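Local structure of glycerate dehydrogenase/glyoxylate reductase (Thermus thermophilus, 2CUK) at residues A293-L298 / E302-P307. The protein probably reduces glyoxylate and hydroxypyruvate with NAD(P)H, as a member of the D-isomer specific 2-hydroxyacid dehydrogenase family. Numbering follows the deposited sequence.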
ATOM      1  N   ALA A 293     -24.146  -8.427 -12.963  1.00 24.36           N
ATOM      2  CA  ALA A 293     -24.614  -9.800 -13.117  1.00 24.48           C
ATOM      3  C   ALA A 293     -26.147  -9.792 -13.156  1.00 24.97           C
ATOM      4  O   ALA A 293     -26.763 -10.471 -13.976  1.00 24.68           O
ATOM      5  CB  ALA A 293     -24.121 -10.660 -11.962  1.00 23.38           C
ATOM      6  N   VAL A 294     -26.754  -9.012 -12.269  1.00 24.38           N
ATOM      7  CA  VAL A 294     -28.208  -8.910 -12.215  1.00 26.12           C
ATOM      8  C   VAL A 294     -28.764  -8.369 -13.532  1.00 27.24           C
ATOM      9  O   VAL A 294     -29.751  -8.887 -14.056  1.00 27.59           O
ATOM     10  CB  VAL A 294     -28.649  -8.000 -11.045  1.00 25.84           C
ATOM     11  CG1 VAL A 294     -30.105  -7.570 -11.215  1.00 24.83           C
ATOM     12  CG2 VAL A 294     -28.475  -8.744  -9.737  1.00 26.56           C
ATOM     13  N   GLU A 295     -28.127  -7.331 -14.066  1.00 27.97           N
ATOM     14  CA  GLU A 295     -28.562  -6.737 -15.328  1.00 30.34           C
ATOM     15  C   GLU A 295     -28.560  -7.790 -16.433  1.00 30.21           C
ATOM     16  O   GLU A 295     -29.562  -7.981 -17.128  1.00 29.93           O
ATOM     17  CB  GLU A 295     -27.637  -5.584 -15.721  1.00 31.41           C
ATOM     18  CG  GLU A 295     -28.021  -4.896 -17.022  1.00 37.95           C
ATOM     19  CD  GLU A 295     -29.400  -4.256 -16.966  1.00 41.45           C
ATOM     20  OE1 GLU A 295     -29.611  -3.380 -16.099  1.00 45.26           O
ATOM     21  OE2 GLU A 295     -30.272  -4.626 -17.785  1.00 42.19           O
ATOM     22  N   ASN A 296     -27.427  -8.469 -16.595  1.00 28.95           N
ATOM     23  CA  ASN A 296     -27.299  -9.507 -17.610  1.00 29.55           C
ATOM     24  C   ASN A 296     -28.371 -10.590 -17.458  1.00 29.78           C
ATOM     25  O   ASN A 296     -29.009 -10.979 -18.436  1.00 30.83           O
ATOM     26  CB  ASN A 296     -25.903 -10.143 -17.542  1.00 28.88           C
ATOM     27  CG  ASN A 296     -24.851  -9.322 -18.270  1.00 29.47           C
ATOM     28  OD1 ASN A 296     -24.775  -9.336 -19.503  1.00 28.82           O
ATOM     29  ND2 ASN A 296     -24.038  -8.593 -17.512  1.00 29.89           N
ATOM     30  N   LEU A 297     -28.570 -11.070 -16.234  1.00 29.07           N
ATOM     31  CA  LEU A 297     -29.564 -12.110 -15.993  1.00 31.01           C
ATOM     32  C   LEU A 297     -30.973 -11.640 -16.353  1.00 31.94           C
ATOM     33  O   LEU A 297     -31.689 -12.331 -17.074  1.00 33.26           O
ATOM     34  CB  LEU A 297     -29.512 -12.578 -14.533  1.00 29.83           C
ATOM     35  CG  LEU A 297     -30.446 -13.728 -14.134  1.00 29.88           C
ATOM     36  CD1 LEU A 297     -29.834 -14.520 -12.993  1.00 30.94           C
ATOM     37  CD2 LEU A 297     -31.812 -13.184 -13.743  1.00 30.57           C
ATOM     38  N   LEU A 298     -31.371 -10.470 -15.859  1.00 32.22           N
ATOM     39  CA  LEU A 298     -32.698  -9.946 -16.166  1.00 33.00           C
ATOM     40  C   LEU A 298     -32.869  -9.761 -17.668  1.00 32.91           C
ATOM     41  O   LEU A 298     -33.925 -10.064 -18.223  1.00 32.26           O
ATOM     42  CB  LEU A 298     -32.939  -8.608 -15.458  1.00 34.60           C
ATOM     43  CG  LEU A 298     -33.386  -8.678 -13.994  1.00 36.98           C
ATOM     44  CD1 LEU A 298     -33.502  -7.274 -13.420  1.00 36.97           C
ATOM     45  CD2 LEU A 298     -34.723  -9.395 -13.907  1.00 37.78           C
ATOM     46  N   GLU A 302     -35.847 -11.395 -19.919  1.00 38.51           N
ATOM     47  CA  GLU A 302     -36.839 -10.516 -20.528  1.00 40.41           C
ATOM     48  C   GLU A 302     -36.761 -10.603 -22.047  1.00 40.18           C
ATOM     49  O   GLU A 302     -37.245  -9.723 -22.758  1.00 41.34           O
ATOM     50  CB  GLU A 302     -36.626  -9.067 -20.072  1.00 41.39           C
ATOM     51  CG  GLU A 302     -37.018  -8.813 -18.619  1.00 45.84           C
ATOM     52  CD  GLU A 302     -36.844  -7.362 -18.202  1.00 48.43           C
ATOM     53  OE1 GLU A 302     -37.371  -6.473 -18.904  1.00 49.95           O
ATOM     54  OE2 GLU A 302     -36.188  -7.109 -17.169  1.00 51.07           O
ATOM     55  N   GLY A 303     -36.144 -11.672 -22.537  1.00 39.96           N
ATOM     56  CA  GLY A 303     -36.016 -11.862 -23.968  1.00 41.12           C
ATOM     57  C   GLY A 303     -35.163 -10.811 -24.650  1.00 41.61           C
ATOM     58  O   GLY A 303     -35.301 -10.582 -25.851  1.00 41.90           O
ATOM     59  N   ARG A 304     -34.284 -10.165 -23.893  1.00 41.53           N
ATOM     60  CA  ARG A 304     -33.412  -9.145 -24.463  1.00 42.25           C
ATOM     61  C   ARG A 304     -31.981  -9.652 -24.565  1.00 41.86           C
ATOM     62  O   ARG A 304     -31.615 -10.650 -23.942  1.00 41.83           O
ATOM     63  CB  ARG A 304     -33.426  -7.872 -23.612  1.00 43.43           C
ATOM     64  CG  ARG A 304     -34.799  -7.268 -23.391  1.00 46.98           C
ATOM     65  CD  ARG A 304     -34.689  -5.789 -23.038  1.00 49.20           C
ATOM     66  NE  ARG A 304     -33.770  -5.539 -21.930  1.00 51.37           N
ATOM     67  CZ  ARG A 304     -34.017  -5.854 -20.663  1.00 51.09           C
ATOM     68  NH1 ARG A 304     -35.160  -6.434 -20.333  1.00 52.12           N
ATOM     69  NH2 ARG A 304     -33.118  -5.589 -19.724  1.00 51.36           N
ATOM     70  N   GLU A 305     -31.176  -8.958 -25.359  1.00 40.98           N
ATOM     71  CA  GLU A 305     -29.781  -9.325 -25.538  1.00 40.77           C
ATOM     72  C   GLU A 305     -28.991  -8.734 -24.372  1.00 39.44           C
ATOM     73  O   GLU A 305     -29.006  -7.521 -24.153  1.00 38.39           O
ATOM     74  CB  GLU A 305     -29.263  -8.771 -26.866  1.00 42.30           C
ATOM     75  CG  GLU A 305     -27.844  -9.187 -27.225  1.00 44.74           C
ATOM     76  CD  GLU A 305     -27.660 -10.693 -27.243  1.00 46.53           C
ATOM     77  OE1 GLU A 305     -28.530 -11.396 -27.802  1.00 46.40           O
ATOM     78  OE2 GLU A 305     -26.638 -11.173 -26.706  1.00 47.77           O
ATOM     79  N   PRO A 306     -28.297  -9.587 -23.603  1.00 37.36           N
ATOM     80  CA  PRO A 306     -27.508  -9.111 -22.461  1.00 35.56           C
ATOM     81  C   PRO A 306     -26.332  -8.247 -22.914  1.00 34.17           C
ATOM     82  O   PRO A 306     -25.797  -8.437 -24.004  1.00 33.99           O
ATOM     83  CB  PRO A 306     -27.062 -10.406 -21.795  1.00 35.29           C
ATOM     84  CG  PRO A 306     -26.880 -11.320 -22.962  1.00 36.97           C
ATOM     85  CD  PRO A 306     -28.112 -11.036 -23.798  1.00 36.71           C
ATOM     86  N   PRO A 307     -25.919  -7.282 -22.080  1.00 33.06           N
ATOM     87  CA  PRO A 307     -24.800  -6.400 -22.423  1.00 32.96           C
ATOM     88  C   PRO A 307     -23.401  -7.024 -22.398  1.00 32.11           C
ATOM     89  O   PRO A 307     -22.507  -6.566 -23.110  1.00 33.28           O
ATOM     90  CB  PRO A 307     -24.942  -5.259 -21.414  1.00 33.47           C
ATOM     91  CG  PRO A 307     -25.537  -5.938 -20.224  1.00 35.07           C
ATOM     92  CD  PRO A 307     -26.587  -6.829 -20.847  1.00 32.44           C
TER
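Asn296 meets Pro306 and Pro307 where the chain, having left helix 283-301, doubles back along it; the CA atoms of Asn296 and Pro306 lie 4.9 Å apart. CB of Asn296 leaves the backbone pointing neither at the loop nor from it, and CG, set beside the backbone N (chi1 -82°), brings the amide to the two prolines. CG lies 4.0 Å from CG of Pro307. Farther out, OD1 is 3.4 Å from CB of Pro306 and equally near CD of Pro307, van der Waals contacts and not hydrogen bonds, since the nearby ring nitrogen of Pro307 carries no hydrogen; its hydrogen bond comes from the backbone N of Asn308. ND2 passes 4.1 Å from CG of Pro307 and bonds to the carbonyl of Val292, one helical turn earlier, so both ends of this buried amide are hydrogen-bonded, which fixes its rotation. Replacing this residue by alanine is likely to leave the Asn308 N-H without its acceptor and open a gap beside both proline rings.

The reversal itself is a Schellman motif, with Gly303 at positive phi as its C-prime residue; Glu302 N adds a weak bond to Leu298 O (2.9 Å, 130° at the hydrogen). On the more exposed side, Glu295 OE2 meets the edge of the Arg304 guanidinium in a long salt bridge, 3.6 Å to NH2, the two planes 65° apart. Glu295 OE1 pairs with Arg16; Glu302 also pairs with Arg304, though the placing of that NH1 is doubtful.

This packing folds the chain back against helix 283-301, which lies on helix 15-19 through Leu298 and Leu17, while Asn296 and Pro306 both touch Thr92 of strand 90-92, an outermost strand of the five-stranded parallel sheet.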